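Local structure of tryptophan halogenase (Shewanella frigidimarina, 2PYX) at residues I404-K409 with S431-L436. The protein probably binds FAD and probably acts as a flavin-dependent halogenase with monooxygenase-type chemistry. Residues are numbered along the deposited sequence; the frame is centred on the assembly and turned at random.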
ATOM      1  N   ILE A 404      -0.691   2.680  10.779  1.00  7.22           N
ATOM      2  CA  ILE A 404      -1.619   2.676   9.639  1.00  7.78           C
ATOM      3  C   ILE A 404      -2.966   3.209  10.123  1.00  7.88           C
ATOM      4  O   ILE A 404      -3.573   4.071   9.504  1.00  8.16           O
ATOM      5  CB  ILE A 404      -1.759   1.252   9.073  1.00  7.83           C
ATOM      6  CG1 ILE A 404      -0.515   0.860   8.289  1.00 11.03           C
ATOM      7  CG2 ILE A 404      -3.012   1.158   8.225  1.00 10.42           C
ATOM      8  CD1 ILE A 404      -0.364  -0.594   8.093  1.00 11.48           C
ATOM      9  N   ILE A 405      -3.469   2.704  11.244  1.00  7.46           N
ATOM     10  CA  ILE A 405      -4.781   3.113  11.704  1.00  7.89           C
ATOM     11  C   ILE A 405      -4.787   4.625  11.999  1.00  8.42           C
ATOM     12  O   ILE A 405      -5.700   5.384  11.616  1.00  8.95           O
ATOM     13  CB  ILE A 405      -5.274   2.293  12.891  1.00  9.18           C
ATOM     14  CG1 ILE A 405      -5.410   0.813  12.521  1.00  8.55           C
ATOM     15  CG2 ILE A 405      -6.628   2.853  13.401  1.00 11.04           C
ATOM     16  CD1 ILE A 405      -6.314   0.562  11.348  1.00 11.40           C
ATOM     17  N   ASP A 406      -3.737   5.082  12.664  1.00  7.53           N
ATOM     18  CA  ASP A 406      -3.676   6.476  13.046  1.00  7.04           C
ATOM     19  C   ASP A 406      -3.536   7.366  11.810  1.00  8.51           C
ATOM     20  O   ASP A 406      -4.155   8.432  11.719  1.00  8.94           O
ATOM     21  CB  ASP A 406      -2.472   6.742  13.972  1.00  6.29           C
ATOM     22  CG  ASP A 406      -2.685   6.233  15.374  1.00 10.15           C
ATOM     23  OD1 ASP A 406      -3.773   5.697  15.710  1.00 13.14           O
ATOM     24  OD2 ASP A 406      -1.704   6.393  16.179  1.00 16.42           O
ATOM     25  N   PHE A 407      -2.699   6.948  10.868  1.00  6.17           N
ATOM     26  CA  PHE A 407      -2.468   7.749   9.664  1.00  7.35           C
ATOM     27  C   PHE A 407      -3.755   7.844   8.837  1.00  8.03           C
ATOM     28  O   PHE A 407      -4.128   8.921   8.364  1.00  8.05           O
ATOM     29  CB  PHE A 407      -1.301   7.204   8.823  1.00  8.53           C
ATOM     30  CG  PHE A 407      -0.983   8.055   7.616  1.00  7.69           C
ATOM     31  CD1 PHE A 407      -0.814   9.420   7.735  1.00  7.82           C
ATOM     32  CD2 PHE A 407      -0.881   7.485   6.360  1.00  9.01           C
ATOM     33  CE1 PHE A 407      -0.511  10.208   6.610  1.00  8.69           C
ATOM     34  CE2 PHE A 407      -0.565   8.255   5.248  1.00  8.45           C
ATOM     35  CZ  PHE A 407      -0.388   9.613   5.379  1.00  9.05           C
ATOM     36  N   LEU A 408      -4.424   6.711   8.638  1.00  6.87           N
ATOM     37  CA  LEU A 408      -5.702   6.737   7.908  1.00  7.00           C
ATOM     38  C   LEU A 408      -6.715   7.590   8.627  1.00  7.35           C
ATOM     39  O   LEU A 408      -7.350   8.445   8.037  1.00  8.05           O
ATOM     40  CB  LEU A 408      -6.233   5.332   7.710  1.00  6.69           C
ATOM     41  CG  LEU A 408      -5.700   4.615   6.468  1.00  8.53           C
ATOM     42  CD1 LEU A 408      -4.179   4.571   6.357  1.00 10.55           C
ATOM     43  CD2 LEU A 408      -6.301   3.214   6.362  1.00  8.29           C
ATOM     44  N   LYS A 409      -6.851   7.391   9.938  1.00  7.37           N
ATOM     45  CA  LYS A 409      -7.835   8.169  10.708  1.00  7.13           C
ATOM     46  C   LYS A 409      -7.570   9.672  10.618  1.00  7.72           C
ATOM     47  O   LYS A 409      -8.516  10.478  10.575  1.00  8.42           O
ATOM     48  CB  LYS A 409      -7.834   7.717  12.157  1.00  7.22           C
ATOM     49  CG  LYS A 409      -8.836   8.456  13.057  1.00  8.39           C
ATOM     50  CD  LYS A 409     -10.315   8.266  12.560  1.00  9.16           C
ATOM     51  CE  LYS A 409     -11.281   8.886  13.552  1.00  9.82           C
ATOM     52  NZ  LYS A 409     -12.712   8.395  13.400  1.00  7.44           N
ATOM     53  N   SER A 431     -13.838   7.641  18.684  1.00  9.99           N
ATOM     54  CA  SER A 431     -13.416   7.040  17.435  1.00  8.46           C
ATOM     55  C   SER A 431     -11.967   7.349  17.099  1.00  8.47           C
ATOM     56  O   SER A 431     -11.495   6.901  16.066  1.00  8.09           O
ATOM     57  CB  SER A 431     -14.320   7.516  16.275  1.00  7.91           C
ATOM     58  OG  SER A 431     -14.007   8.830  15.828  1.00  8.92           O
ATOM     59  N   ILE A 432     -11.281   8.110  17.958  1.00  9.25           N
ATOM     60  CA  ILE A 432      -9.910   8.567  17.707  1.00  8.51           C
ATOM     61  C   ILE A 432      -8.954   7.844  18.650  1.00  7.96           C
ATOM     62  O   ILE A 432      -9.088   7.991  19.859  1.00 10.49           O
ATOM     63  CB  ILE A 432      -9.767  10.055  17.940  1.00  8.40           C
ATOM     64  CG1 ILE A 432     -10.761  10.842  17.071  1.00  8.41           C
ATOM     65  CG2 ILE A 432      -8.310  10.441  17.599  1.00 10.21           C
ATOM     66  CD1 ILE A 432     -10.858  12.304  17.353  1.00 11.94           C
ATOM     67  N   PRO A 433      -8.023   7.049  18.100  1.00  8.25           N
ATOM     68  CA  PRO A 433      -7.062   6.380  18.996  1.00 10.11           C
ATOM     69  C   PRO A 433      -6.331   7.335  19.933  1.00  9.49           C
ATOM     70  O   PRO A 433      -6.012   8.432  19.529  1.00  9.31           O
ATOM     71  CB  PRO A 433      -6.139   5.659  18.038  1.00 11.66           C
ATOM     72  CG  PRO A 433      -6.963   5.440  16.796  1.00 10.92           C
ATOM     73  CD  PRO A 433      -7.821   6.650  16.704  1.00  9.94           C
ATOM     74  N   ASP A 434      -6.060   6.898  21.157  1.00 11.79           N
ATOM     75  CA  ASP A 434      -5.376   7.762  22.085  1.00  9.81           C
ATOM     76  C   ASP A 434      -4.041   8.225  21.522  1.00  9.57           C
ATOM     77  O   ASP A 434      -3.645   9.364  21.759  1.00 10.94           O
ATOM     78  CB  ASP A 434      -5.083   7.013  23.390  1.00 13.36           C
ATOM     79  CG  ASP A 434      -6.306   6.687  24.175  1.00 17.97           C
ATOM     80  OD1 ASP A 434      -7.378   7.295  23.969  1.00 23.29           O
ATOM     81  OD2 ASP A 434      -6.143   5.815  25.077  1.00 24.99           O
ATOM     82  N   SER A 435      -3.324   7.346  20.823  1.00  9.99           N
ATOM     83  CA  SER A 435      -2.029   7.729  20.248  1.00  9.84           C
ATOM     84  C   SER A 435      -2.184   8.900  19.271  1.00 10.37           C
ATOM     85  O   SER A 435      -1.372   9.862  19.254  1.00 12.40           O
ATOM     86  CB  SER A 435      -1.391   6.514  19.563  1.00 12.26           C
ATOM     87  OG  SER A 435      -2.336   5.905  18.692  1.00 11.46           O
ATOM     88  N   LEU A 436      -3.238   8.857  18.464  1.00  9.01           N
ATOM     89  CA  LEU A 436      -3.496   9.944  17.506  1.00  8.84           C
ATOM     90  C   LEU A 436      -3.983  11.188  18.220  1.00  8.11           C
ATOM     91  O   LEU A 436      -3.621  12.310  17.843  1.00  9.48           O
ATOM     92  CB  LEU A 436      -4.527   9.523  16.466  1.00  7.96           C
ATOM     93  CG  LEU A 436      -4.841  10.566  15.378  1.00 10.64           C
ATOM     94  CD1 LEU A 436      -3.616  11.037  14.588  1.00  9.92           C
ATOM     95  CD2 LEU A 436      -5.863  10.013  14.417  1.00 10.80           C
TER
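K409 and D406, one turn apart on helix 383-413, fasten the start of helix 434-443, K409 at the preceding loop and D406 at the first turn, a worked example of how a long helix can hold a following helix by its beginning. The setting is the helical part of what is probably a flavin-dependent halogenase, whose nucleotide-binding part is probably of Rossmann type. K409 starts with CG anti to its backbone N (chi1 -180°), bends once at chi2 (60°) and then runs extended along the loop. K409 CG lies 3.6 Å from CD2 of L436, the two side chains crossing at about a right angle, while farther out K409 CE passes CG1 of I432 at 4.1 Å. The amine meets several acceptors: K409 NZ donates to S431 OG at 2.8 Å and is also hydrogen-bonded to V250 O and H426 ND1, so a buried, probably charged group is well satisfied. A methionine here would probably leave S431 OG, V250 O and H426 ND1 without their shared partner. L436 reaches back over the long helix, its CD2 3.6 Å from the backbone O of D406. P433, at the N-cap position, rests on V250 of helix 248-251 and sets CB and CG against the aspartate, P433 CB lying 3.3 Å from D406 OD1. With CG beside its own backbone N (chi1 -75°), D406 holds its carboxylate before the new helix's first turn, where S435 OG donates to the syn lone pair of D406 OD2 at 2.6 Å.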